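Local coordinates for periplasmic molybdate-binding protein (Azotobacter vinelandii, PDB 1ATG) that binds molybdate or tungstate in a pocket between its two domains, consistent with a periplasmic receptor that serves an ABC transporter, at residues 25-30 with 206-211; 97-102 with 160-165; 148-153 with 166-171. One frame throughout, in Å; residues are numbered along the deposited sequence.

Contact 1 (25-30 with 206-211)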
ATOM      1  N   THR A  25      23.185   8.897  -6.103  1.00 10.43           N
ATOM      2  CA  THR A  25      24.257   8.116  -5.546  1.00 11.02           C
ATOM      3  C   THR A  25      24.935   7.130  -6.475  1.00 11.49           C
ATOM      4  O   THR A  25      25.979   6.592  -6.108  1.00 11.48           O
ATOM      5  CB  THR A  25      23.772   7.264  -4.339  1.00 10.29           C
ATOM      6  OG1 THR A  25      22.936   6.198  -4.816  1.00 10.38           O
ATOM      7  CG2 THR A  25      23.006   8.121  -3.347  1.00 10.17           C
ATOM      8  N   GLY A  26      24.301   6.824  -7.599  1.00 12.24           N
ATOM      9  CA  GLY A  26      24.848   5.842  -8.526  1.00 15.42           C
ATOM     10  C   GLY A  26      24.462   4.421  -8.150  1.00 17.70           C
ATOM     11  O   GLY A  26      24.797   3.478  -8.878  1.00 20.96           O
ATOM     12  N   HIS A  27      23.775   4.234  -7.028  1.00 17.37           N
ATOM     13  CA  HIS A  27      23.367   2.917  -6.578  1.00 21.04           C
ATOM     14  C   HIS A  27      22.038   2.510  -7.220  1.00 20.60           C
ATOM     15  O   HIS A  27      21.067   3.268  -7.204  1.00 21.83           O
ATOM     16  CB  HIS A  27      23.187   2.849  -5.060  1.00 18.68           C
ATOM     17  CG  HIS A  27      24.438   2.908  -4.249  1.00 21.53           C
ATOM     18  ND1 HIS A  27      25.364   1.886  -4.231  1.00 23.49           N
ATOM     19  CD2 HIS A  27      24.912   3.870  -3.418  1.00 19.09           C
ATOM     20  CE1 HIS A  27      26.360   2.218  -3.430  1.00 23.99           C
ATOM     21  NE2 HIS A  27      26.114   3.415  -2.923  1.00 24.39           N
ATOM     22  N   ALA A  28      22.010   1.284  -7.723  1.00 22.24           N
ATOM     23  CA  ALA A  28      20.806   0.724  -8.324  1.00 22.93           C
ATOM     24  C   ALA A  28      20.159  -0.238  -7.332  1.00 22.58           C
ATOM     25  O   ALA A  28      20.808  -0.921  -6.545  1.00 23.58           O
ATOM     26  CB  ALA A  28      21.132   0.027  -9.635  1.00 27.10           C
ATOM     27  N   VAL A  29      18.832  -0.235  -7.316  1.00 20.01           N
ATOM     28  CA  VAL A  29      18.072  -1.102  -6.417  1.00 16.64           C
ATOM     29  C   VAL A  29      17.290  -2.106  -7.260  1.00 15.05           C
ATOM     30  O   VAL A  29      16.852  -1.739  -8.346  1.00 16.64           O
ATOM     31  CB  VAL A  29      17.120  -0.244  -5.568  1.00 17.14           C
ATOM     32  CG1 VAL A  29      16.007  -1.053  -4.924  1.00 21.01           C
ATOM     33  CG2 VAL A  29      17.907   0.519  -4.508  1.00 19.00           C
ATOM     34  N   VAL A  30      17.133  -3.320  -6.764  1.00 13.53           N
ATOM     35  CA  VAL A  30      16.318  -4.336  -7.417  1.00 13.81           C
ATOM     36  C   VAL A  30      15.028  -4.433  -6.602  1.00 10.01           C
ATOM     37  O   VAL A  30      15.092  -4.771  -5.429  1.00 13.35           O
ATOM     38  CB  VAL A  30      17.007  -5.706  -7.463  1.00 15.95           C
ATOM     39  CG1 VAL A  30      16.100  -6.759  -8.077  1.00 18.41           C
ATOM     40  CG2 VAL A  30      18.290  -5.584  -8.279  1.00 16.16           C
ATOM     41  N   ALA A 206      22.048  -0.691   3.031  1.00 13.06           N
ATOM     42  CA  ALA A 206      20.660  -0.708   3.499  1.00 11.95           C
ATOM     43  C   ALA A 206      20.416   0.449   4.451  1.00 12.65           C
ATOM     44  O   ALA A 206      19.404   1.152   4.347  1.00 13.12           O
ATOM     45  CB  ALA A 206      20.353  -2.037   4.166  1.00 12.64           C
ATOM     46  N   GLU A 207      21.337   0.686   5.386  1.00 13.04           N
ATOM     47  CA  GLU A 207      21.217   1.798   6.316  1.00 12.69           C
ATOM     48  C   GLU A 207      21.273   3.134   5.589  1.00 12.48           C
ATOM     49  O   GLU A 207      20.529   4.058   5.939  1.00 13.08           O
ATOM     50  CB  GLU A 207      22.283   1.686   7.411  1.00 14.12           C
ATOM     51  CG  GLU A 207      22.020   0.507   8.334  1.00 18.40           C
ATOM     52  CD  GLU A 207      23.073   0.343   9.415  1.00 19.93           C
ATOM     53  OE1 GLU A 207      24.229   0.751   9.180  1.00 25.25           O
ATOM     54  OE2 GLU A 207      22.730  -0.201  10.486  1.00 22.56           O
ATOM     55  N   GLN A 208      22.088   3.260   4.557  1.00 12.53           N
ATOM     56  CA  GLN A 208      22.158   4.488   3.772  1.00 12.05           C
ATOM     57  C   GLN A 208      20.811   4.754   3.108  1.00 10.14           C
ATOM     58  O   GLN A 208      20.301   5.871   3.152  1.00 11.63           O
ATOM     59  CB  GLN A 208      23.260   4.431   2.714  1.00 14.42           C
ATOM     60  CG  GLN A 208      23.345   5.707   1.887  1.00 14.39           C
ATOM     61  CD  GLN A 208      24.412   5.699   0.823  1.00 14.80           C
ATOM     62  OE1 GLN A 208      24.429   6.560  -0.064  1.00 15.08           O
ATOM     63  NE2 GLN A 208      25.326   4.736   0.888  1.00 15.82           N
ATOM     64  N   PHE A 209      20.247   3.728   2.467  1.00 10.75           N
ATOM     65  CA  PHE A 209      18.951   3.891   1.799  1.00 10.35           C
ATOM     66  C   PHE A 209      17.862   4.218   2.797  1.00  8.92           C
ATOM     67  O   PHE A 209      17.020   5.100   2.551  1.00  9.42           O
ATOM     68  CB  PHE A 209      18.638   2.630   0.982  1.00 10.37           C
ATOM     69  CG  PHE A 209      17.350   2.740   0.208  1.00  8.62           C
ATOM     70  CD1 PHE A 209      17.225   3.664  -0.813  1.00 10.08           C
ATOM     71  CD2 PHE A 209      16.266   1.928   0.506  1.00 11.98           C
ATOM     72  CE1 PHE A 209      16.045   3.776  -1.529  1.00 11.40           C
ATOM     73  CE2 PHE A 209      15.090   2.045  -0.211  1.00 10.38           C
ATOM     74  CZ  PHE A 209      14.968   2.960  -1.225  1.00 12.78           C
ATOM     75  N   MET A 210      17.827   3.573   3.950  1.00  9.85           N
ATOM     76  CA  MET A 210      16.835   3.823   4.987  1.00 10.32           C
ATOM     77  C   MET A 210      16.953   5.251   5.515  1.00 10.24           C
ATOM     78  O   MET A 210      15.940   5.899   5.794  1.00  9.40           O
ATOM     79  CB  MET A 210      16.928   2.789   6.101  1.00 11.20           C
ATOM     80  CG  MET A 210      16.505   1.393   5.659  1.00 12.29           C
ATOM     81  SD  MET A 210      14.730   1.172   5.441  1.00 16.17           S
ATOM     82  CE  MET A 210      14.305   0.633   7.102  1.00 18.26           C
ATOM     83  N   SER A 211      18.183   5.759   5.633  1.00 10.30           N
ATOM     84  CA  SER A 211      18.404   7.139   6.046  0.70  9.96           C
ATOM     85  C   SER A 211      17.912   8.101   4.967  1.00  8.74           C
ATOM     86  O   SER A 211      17.211   9.071   5.240  1.00  9.24           O
ATOM     87  CB  SER A 211      19.882   7.418   6.337  0.70 11.58           C
ATOM     88  OG  SER A 211      20.107   8.813   6.519  0.70 13.53           O
TER
HETATM   89  O   HOH W   1      27.416   3.939  -0.605  1.00 27.98           O
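Gln208 reaches from helix 203-212 to Thr25 and His27, which lie where helix 11-25 gives way to the loop before strand 29-34. From CB the chain leaves with CG opposite the backbone N (chi1 -180°) and stays extended, which carries the amide clear of its helix. There the two branches part. OE1 faces the methyl CG2 of Thr25 at 3.9 Å, the two side chains coming from opposite directions. NE2 comes obliquely to the imidazole of His27, whose ring stands 85° from the amide plane. NE2 of Gln208 and NE2 of His27 are 4.1 Å apart. Water 1 joins them, accepting from Gln208 NE2 and lying 2.7 Å from each nitrogen. Thr25 OG1 turns the other way, hydrogen-bonded to Phe21 O and accepting from His27 N at 3.1 Å. An alanine here removes OG1 and the methyl CG2, which would probably leave His27 N without its side-chain acceptor, the turn less firmly held and a gap beside Gln208 OE1. Thr25 to His27 thus form an ST turn at the end of a helix, within the beta-alpha-beta unit of strands 2-7 and 29-34, here bridged at the surface to a helix from late in the chain.

Contact 2 (97-102 with 160-165)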
ATOM      1  N   LYS A  97     -22.020   7.340  -1.002  1.00  8.33           N
ATOM      2  CA  LYS A  97     -23.381   6.820  -0.971  1.00  8.28           C
ATOM      3  C   LYS A  97     -23.602   5.697  -1.971  1.00  8.11           C
ATOM      4  O   LYS A  97     -24.438   4.820  -1.771  1.00  8.85           O
ATOM      5  CB  LYS A  97     -24.392   7.936  -1.247  0.50 10.60           C
ATOM      6  CG  LYS A  97     -24.741   8.774  -0.025  0.50 13.94           C
ATOM      7  CD  LYS A  97     -25.591   9.969  -0.444  0.50 15.28           C
ATOM      8  CE  LYS A  97     -25.450  11.114   0.544  0.50 18.73           C
ATOM      9  NZ  LYS A  97     -25.340  10.625   1.945  0.50 20.48           N
ATOM     10  N   VAL A  98     -22.813   5.684  -3.043  1.00  7.66           N
ATOM     11  CA  VAL A  98     -22.881   4.626  -4.040  1.00  7.94           C
ATOM     12  C   VAL A  98     -22.769   3.246  -3.409  1.00  6.53           C
ATOM     13  O   VAL A  98     -23.402   2.312  -3.899  1.00  6.76           O
ATOM     14  CB  VAL A  98     -21.773   4.822  -5.090  1.00  7.64           C
ATOM     15  CG1 VAL A  98     -20.366   4.676  -4.522  1.00  8.47           C
ATOM     16  CG2 VAL A  98     -21.971   3.844  -6.242  1.00  8.68           C
ATOM     17  N   LEU A  99     -22.009   3.080  -2.337  1.00  7.02           N
ATOM     18  CA  LEU A  99     -21.828   1.766  -1.744  1.00  7.63           C
ATOM     19  C   LEU A  99     -23.099   1.096  -1.255  1.00  8.85           C
ATOM     20  O   LEU A  99     -23.160  -0.130  -1.180  1.00  8.94           O
ATOM     21  CB  LEU A  99     -20.843   1.861  -0.577  1.00  6.93           C
ATOM     22  CG  LEU A  99     -19.391   2.090  -0.997  1.00  6.97           C
ATOM     23  CD1 LEU A  99     -18.552   2.426   0.232  1.00  8.76           C
ATOM     24  CD2 LEU A  99     -18.821   0.873  -1.706  1.00  8.16           C
ATOM     25  N   ALA A 100     -24.082   1.887  -0.840  1.00  8.33           N
ATOM     26  CA  ALA A 100     -25.322   1.340  -0.306  1.00  9.97           C
ATOM     27  C   ALA A 100     -26.347   1.031  -1.385  1.00 11.38           C
ATOM     28  O   ALA A 100     -27.407   0.478  -1.057  1.00 13.73           O
ATOM     29  CB  ALA A 100     -25.908   2.321   0.705  1.00 11.77           C
ATOM     30  N   GLY A 101     -26.068   1.344  -2.640  1.00 11.14           N
ATOM     31  CA  GLY A 101     -27.006   1.109  -3.725  1.00 11.76           C
ATOM     32  C   GLY A 101     -26.655  -0.098  -4.586  1.00 10.83           C
ATOM     33  O   GLY A 101     -25.701  -0.833  -4.365  1.00 10.81           O
ATOM     34  N   ASN A 102     -27.489  -0.283  -5.610  1.00 10.98           N
ATOM     35  CA  ASN A 102     -27.342  -1.400  -6.540  1.00 11.98           C
ATOM     36  C   ASN A 102     -26.991  -0.941  -7.938  1.00 12.29           C
ATOM     37  O   ASN A 102     -27.231  -1.655  -8.922  1.00 14.28           O
ATOM     38  CB  ASN A 102     -28.630  -2.234  -6.529  1.00 15.80           C
ATOM     39  CG  ASN A 102     -28.927  -2.834  -5.169  1.00 20.26           C
ATOM     40  OD1 ASN A 102     -28.043  -3.325  -4.465  1.00 22.22           O
ATOM     41  ND2 ASN A 102     -30.197  -2.787  -4.773  1.00 26.95           N
ATOM     42  N   LEU A 160     -16.177  -1.037  -8.979  1.00  4.00           N
ATOM     43  CA  LEU A 160     -15.605  -0.281  -7.875  1.00  3.65           C
ATOM     44  C   LEU A 160     -14.382  -1.003  -7.342  1.00  3.40           C
ATOM     45  O   LEU A 160     -14.300  -2.229  -7.456  1.00  4.01           O
ATOM     46  CB  LEU A 160     -16.606  -0.166  -6.719  1.00  5.07           C
ATOM     47  CG  LEU A 160     -17.943   0.507  -7.009  1.00  4.63           C
ATOM     48  CD1 LEU A 160     -18.749   0.587  -5.714  1.00  6.01           C
ATOM     49  CD2 LEU A 160     -17.781   1.898  -7.608  1.00  8.42           C
ATOM     50  N   GLY A 161     -13.539  -0.267  -6.621  1.00  3.64           N
ATOM     51  CA  GLY A 161     -12.434  -0.915  -5.922  1.00  3.60           C
ATOM     52  C   GLY A 161     -11.928  -0.031  -4.799  1.00  3.52           C
ATOM     53  O   GLY A 161     -12.022   1.191  -4.855  1.00  4.22           O
ATOM     54  N   PHE A 162     -11.375  -0.687  -3.776  1.00  3.18           N
ATOM     55  CA  PHE A 162     -10.666   0.011  -2.704  1.00  3.21           C
ATOM     56  C   PHE A 162      -9.178  -0.078  -3.003  1.00  3.73           C
ATOM     57  O   PHE A 162      -8.589  -1.165  -3.071  1.00  4.26           O
ATOM     58  CB  PHE A 162     -10.981  -0.571  -1.334  1.00  4.25           C
ATOM     59  CG  PHE A 162     -12.208  -0.018  -0.676  1.00  3.88           C
ATOM     60  CD1 PHE A 162     -12.303   1.332  -0.384  1.00  4.31           C
ATOM     61  CD2 PHE A 162     -13.276  -0.841  -0.342  1.00  4.74           C
ATOM     62  CE1 PHE A 162     -13.423   1.843   0.237  1.00  6.25           C
ATOM     63  CE2 PHE A 162     -14.389  -0.339   0.294  1.00  6.53           C
ATOM     64  CZ  PHE A 162     -14.480   1.012   0.584  1.00  6.43           C
ATOM     65  N   VAL A 163      -8.575   1.091  -3.273  1.00  3.73           N
ATOM     66  CA  VAL A 163      -7.197   1.177  -3.722  1.00  4.05           C
ATOM     67  C   VAL A 163      -6.401   2.187  -2.911  1.00  2.86           C
ATOM     68  O   VAL A 163      -6.949   2.860  -2.033  1.00  4.17           O
ATOM     69  CB  VAL A 163      -7.139   1.535  -5.228  1.00  3.97           C
ATOM     70  CG1 VAL A 163      -7.914   0.546  -6.102  1.00  6.02           C
ATOM     71  CG2 VAL A 163      -7.657   2.947  -5.475  1.00  5.60           C
ATOM     72  N   ALA A 164      -5.119   2.287  -3.189  1.00  3.55           N
ATOM     73  CA  ALA A 164      -4.258   3.272  -2.555  1.00  3.39           C
ATOM     74  C   ALA A 164      -4.267   4.537  -3.397  1.00  3.73           C
ATOM     75  O   ALA A 164      -4.199   4.506  -4.624  1.00  3.73           O
ATOM     76  CB  ALA A 164      -2.840   2.728  -2.463  1.00  5.10           C
ATOM     77  N   LEU A 165      -4.220   5.696  -2.746  1.00  4.26           N
ATOM     78  CA  LEU A 165      -4.179   6.957  -3.494  1.00  4.09           C
ATOM     79  C   LEU A 165      -3.000   7.010  -4.433  1.00  4.11           C
ATOM     80  O   LEU A 165      -3.092   7.480  -5.573  1.00  4.94           O
ATOM     81  CB  LEU A 165      -4.156   8.129  -2.505  1.00  4.91           C
ATOM     82  CG  LEU A 165      -4.029   9.528  -3.138  1.00  5.76           C
ATOM     83  CD1 LEU A 165      -5.123   9.797  -4.153  1.00  7.19           C
ATOM     84  CD2 LEU A 165      -4.065  10.597  -2.047  1.00  7.95           C
TER
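Leu99 sets one methyl against Leu160 and the other near Phe162, so one residue of the 3-10 turn 97-100 meets two of strand 160-164. The tight part is the leucine pair: CD2 of Leu99 and CD1 of Leu160 are 4.0 Å apart, and the two side chains cross obliquely. In Leu99, CG lies opposite the carbonyl carbon and beside the backbone N (chi1 -72°), and this turns a side chain that starts out across the contact so that its methyls end up at the strand. The other methyl, CD1, comes obliquely to the ring of Phe162, 4.3 Å from CZ. All three side chains are buried and wholly apolar where they meet. Leu84 and Ile107 of the neighbouring strands and Leu125 of helix 116-127 also pack on Leu99, while Ile107 touches Leu160 and Phe162 as well.

Val98 is the loose flank of this packing: it points toward the strand, but its CG1 stays 4.6 Å from Leu160 CD1. On the solvent side, Lys97, Ala100 and Asn102 are exposed. The turn is closed by its own backbone, Ala100 N to Lys97 O and Gly101 N to Val98 O, both 3.1 Å. Asp93 takes bonds from the backbone N atoms of Lys97 and Val98, and Gly101 O receives one from Arg139.

Strand 160-164 runs between strands 75-86 and 107-110, parallel to the second, and a short turn from the connection between those two strands closes over the face that carries Leu160 and Phe162: core packing in an alpha/beta domain of a periplasmic binding protein.

Contact 3 (148-153 with 166-171). With SO4 (sulfate ion), chain D; EDO (1,2-ethanediol), chain E.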
ATOM      1  N   GLN A 148      -3.462  -5.831  -7.327  1.00  4.75           N
ATOM      2  CA  GLN A 148      -4.491  -6.518  -8.108  1.00  5.65           C
ATOM      3  C   GLN A 148      -5.839  -5.825  -7.993  1.00  5.31           C
ATOM      4  O   GLN A 148      -6.535  -5.693  -9.009  1.00  5.78           O
ATOM      5  CB  GLN A 148      -4.578  -7.988  -7.709  1.00  6.36           C
ATOM      6  CG  GLN A 148      -5.651  -8.748  -8.483  1.00 11.18           C
ATOM      7  CD  GLN A 148      -5.576 -10.239  -8.234  1.00 11.62           C
ATOM      8  OE1 GLN A 148      -6.083 -10.783  -7.256  1.00 12.93           O
ATOM      9  NE2 GLN A 148      -4.910 -10.946  -9.154  1.00 17.83           N
ATOM     10  N   ALA A 149      -6.231  -5.299  -6.823  1.00  4.85           N
ATOM     11  CA  ALA A 149      -7.488  -4.562  -6.720  1.00  4.82           C
ATOM     12  C   ALA A 149      -7.470  -3.365  -7.672  1.00  4.90           C
ATOM     13  O   ALA A 149      -8.456  -3.089  -8.349  1.00  4.73           O
ATOM     14  CB  ALA A 149      -7.716  -4.124  -5.287  1.00  5.43           C
ATOM     15  N   HIS A 150      -6.327  -2.662  -7.675  1.00  4.29           N
ATOM     16  CA  HIS A 150      -6.201  -1.527  -8.589  1.00  4.98           C
ATOM     17  C   HIS A 150      -6.283  -1.947 -10.056  1.00  4.55           C
ATOM     18  O   HIS A 150      -6.979  -1.300 -10.835  1.00  4.84           O
ATOM     19  CB  HIS A 150      -4.883  -0.780  -8.301  1.00  5.24           C
ATOM     20  CG  HIS A 150      -4.607   0.238  -9.363  1.00  5.71           C
ATOM     21  ND1 HIS A 150      -3.708  -0.016 -10.371  1.00  8.39           N
ATOM     22  CD2 HIS A 150      -5.133   1.464  -9.591  1.00  6.09           C
ATOM     23  CE1 HIS A 150      -3.684   1.029 -11.190  1.00  8.44           C
ATOM     24  NE2 HIS A 150      -4.533   1.931 -10.747  1.00  6.72           N
ATOM     25  N   SER A 151      -5.589  -3.017 -10.429  1.00  4.71           N
ATOM     26  CA  SER A 151      -5.628  -3.524 -11.795  0.60  6.05           C
ATOM     27  C   SER A 151      -7.052  -3.862 -12.234  1.00  5.72           C
ATOM     28  O   SER A 151      -7.513  -3.502 -13.327  1.00  6.26           O
ATOM     29  CB  SER A 151      -4.804  -4.827 -11.901  0.60  7.62           C
ATOM     30  OG  SER A 151      -5.053  -5.372 -13.194  0.60 11.96           O
ATOM     31  N   GLN A 152      -7.764  -4.564 -11.365  1.00  5.38           N
ATOM     32  CA  GLN A 152      -9.135  -4.968 -11.669  1.00  5.37           C
ATOM     33  C   GLN A 152     -10.051  -3.779 -11.836  1.00  4.37           C
ATOM     34  O   GLN A 152     -10.951  -3.762 -12.684  1.00  5.38           O
ATOM     35  CB  GLN A 152      -9.655  -5.864 -10.554  1.00  5.58           C
ATOM     36  CG  GLN A 152      -8.971  -7.213 -10.452  1.00  8.94           C
ATOM     37  CD  GLN A 152      -8.898  -7.986 -11.755  1.00 15.64           C
ATOM     38  OE1 GLN A 152      -9.918  -8.272 -12.379  1.00 17.04           O
ATOM     39  NE2 GLN A 152      -7.693  -8.322 -12.203  1.00 20.33           N
ATOM     40  N   THR A 153      -9.861  -2.750 -11.003  1.00  4.57           N
ATOM     41  CA  THR A 153     -10.688  -1.559 -11.099  1.00  5.24           C
ATOM     42  C   THR A 153     -10.310  -0.730 -12.314  1.00  4.06           C
ATOM     43  O   THR A 153     -11.173  -0.210 -13.023  1.00  4.89           O
ATOM     44  CB  THR A 153     -10.566  -0.726  -9.806  1.00  4.36           C
ATOM     45  OG1 THR A 153     -10.814  -1.570  -8.672  1.00  4.69           O
ATOM     46  CG2 THR A 153     -11.599   0.381  -9.780  1.00  5.14           C
ATOM     47  N   ALA A 166      -1.825   6.520  -4.022  1.00  4.75           N
ATOM     48  CA  ALA A 166      -0.639   6.549  -4.852  1.00  5.45           C
ATOM     49  C   ALA A 166      -0.851   5.874  -6.191  1.00  4.89           C
ATOM     50  O   ALA A 166      -0.200   6.228  -7.177  1.00  6.28           O
ATOM     51  CB  ALA A 166       0.514   5.853  -4.128  1.00  6.78           C
ATOM     52  N   GLN A 167      -1.715   4.859  -6.274  1.00  4.78           N
ATOM     53  CA  GLN A 167      -1.934   4.135  -7.510  1.00  5.24           C
ATOM     54  C   GLN A 167      -2.752   4.895  -8.531  1.00  5.12           C
ATOM     55  O   GLN A 167      -2.783   4.497  -9.708  1.00  6.57           O
ATOM     56  CB  GLN A 167      -2.652   2.810  -7.202  1.00  5.65           C
ATOM     57  CG  GLN A 167      -1.821   1.870  -6.346  1.00  5.07           C
ATOM     58  CD  GLN A 167      -2.683   0.696  -5.911  1.00  4.50           C
ATOM     59  OE1 GLN A 167      -3.761   0.883  -5.353  1.00  5.81           O
ATOM     60  NE2 GLN A 167      -2.204  -0.525  -6.157  1.00  5.71           N
ATOM     61  N   ILE A 168      -3.455   5.946  -8.129  1.00  4.93           N
ATOM     62  CA  ILE A 168      -4.356   6.644  -9.039  1.00  6.39           C
ATOM     63  C   ILE A 168      -4.085   8.125  -9.182  1.00  7.14           C
ATOM     64  O   ILE A 168      -4.576   8.745 -10.146  1.00  7.97           O
ATOM     65  CB  ILE A 168      -5.836   6.418  -8.655  1.00  4.98           C
ATOM     66  CG1 ILE A 168      -6.180   6.990  -7.282  1.00  7.26           C
ATOM     67  CG2 ILE A 168      -6.190   4.937  -8.743  1.00  7.13           C
ATOM     68  CD1 ILE A 168      -7.638   6.785  -6.885  1.00  7.21           C
ATOM     69  N   ILE A 169      -3.320   8.720  -8.282  1.00  8.02           N
ATOM     70  CA  ILE A 169      -3.046  10.166  -8.353  1.00 10.92           C
ATOM     71  C   ILE A 169      -2.091  10.413  -9.503  1.00  9.77           C
ATOM     72  O   ILE A 169      -1.158   9.672  -9.754  1.00 11.79           O
ATOM     73  CB  ILE A 169      -2.558  10.689  -6.999  1.00  9.03           C
ATOM     74  CG1 ILE A 169      -2.557  12.225  -6.978  1.00 12.69           C
ATOM     75  CG2 ILE A 169      -1.154  10.178  -6.668  1.00 10.41           C
ATOM     76  CD1 ILE A 169      -2.339  12.795  -5.594  1.00 16.15           C
ATOM     77  N   GLN A 170      -2.375  11.440 -10.313  1.00 14.18           N
ATOM     78  CA  GLN A 170      -1.546  11.721 -11.484  1.00 17.13           C
ATOM     79  C   GLN A 170      -0.529  12.800 -11.158  1.00 19.64           C
ATOM     80  O   GLN A 170      -0.640  13.502 -10.150  1.00 17.70           O
ATOM     81  CB  GLN A 170      -2.407  12.084 -12.693  1.00 18.09           C
ATOM     82  CG  GLN A 170      -3.456  11.048 -13.059  1.00 17.40           C
ATOM     83  CD  GLN A 170      -2.946   9.671 -13.395  1.00 20.97           C
ATOM     84  OE1 GLN A 170      -3.314   8.671 -12.759  1.00 19.75           O
ATOM     85  NE2 GLN A 170      -2.098   9.558 -14.411  1.00 20.67           N
ATOM     86  N   ALA A 171       0.453  12.967 -12.033  1.00 22.09           N
ATOM     87  CA  ALA A 171       1.522  13.942 -11.876  1.00 25.82           C
ATOM     88  C   ALA A 171       1.034  15.350 -11.571  1.00 27.22           C
ATOM     89  O   ALA A 171       1.659  16.061 -10.780  1.00 29.37           O
ATOM     90  CB  ALA A 171       2.370  13.963 -13.146  1.00 24.56           C
TER
HETATM   91  S   SO4 D 451      -3.704  -8.506 -12.021  0.50 14.83           S
HETATM   92  O1  SO4 D 451      -2.999  -8.283 -13.331  0.50 17.89           O
HETATM   93  O2  SO4 D 451      -5.074  -7.909 -12.123  0.50 17.35           O
HETATM   94  O3  SO4 D 451      -2.932  -7.844 -10.920  0.50 17.08           O
HETATM   95  O4  SO4 D 451      -3.813  -9.972 -11.747  0.50 16.76           O
HETATM   96  C1  EDO E 401       3.263  11.621  -8.297  0.50 16.30           C
HETATM   97  O1  EDO E 401       4.108  11.083  -9.461  0.50 16.09           O
HETATM   98  C2  EDO E 401       1.742  11.574  -8.532  0.50 15.84           C
HETATM   99  O2  EDO E 401       1.415  10.278  -9.353  0.50 14.84           O
HETATM  100  O   HOH W   2      -4.702   4.132 -12.272  1.00  8.86           O
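Helix 146-154, whose first residue Val146 belongs to the tungstate pocket, rests against the loop that follows strand 160-164, and His150 and Gln167 make most of the contact. CG of His150 stands opposite the backbone N (chi1 170°), which turns the imidazole toward the loop. Over one face of this ring sits CB of Gln167, a CH-pi contact 4.0 Å from the centroid and 22° off the ring normal. The two side chains run past each other in opposite directions, bringing the amide of Gln167 back over the histidine's root: its NE2 is 3.4 Å from His150 CB. At the ring edge, Ile168 CG2 lies 3.7 Å from His150 CD2. Trp85 also meets the imidazole, planes about 10° apart.

Water 2, in the plane of the imidazole, is 2.7 Å from His150 NE2 and donates to Gln167 O at 3.2 Å. Both ends of the Gln167 amide are engaged: NE2 donates to Val146 O and OE1 accepts from Ala164 N. Elsewhere on the helix, a sulfate probably left from crystallisation is held by Gln148, Ser151 and Gln152.

The contact thus joins apolar cover on the ring to a water-mediated link at its edge. The two hydrogen bonds of the amide fix its rotation and tie strand end to helix start, so Gln167 probably steadies, from the second shell, the backbone at Val146, next to the bound anion.

How the contacts relate
Contact 2 is core and contact 1 surface, on opposite sides of the chain's centre, with about 37 Å between their centres, though both reach the same sheet; contact 3 is partly buried and nearest the pocket. Contacts 2 and 3 share a neighbourhood: helix 146-154 and strand 160-164 follow each other in the chain and touch directly, Thr153 OG1 lying 3.3 Å from Gly161 CA. Contact 1 touches neither, but its ends, far apart in sequence, enclose both others. Chemistry follows burial. Methyls and a phenyl ring suffice in contact 2, whereas the other two each bridge a histidine to a glutamine through water, at the side-chain amide in contact 1 and the backbone O in contact 3, which adds ring-face packing.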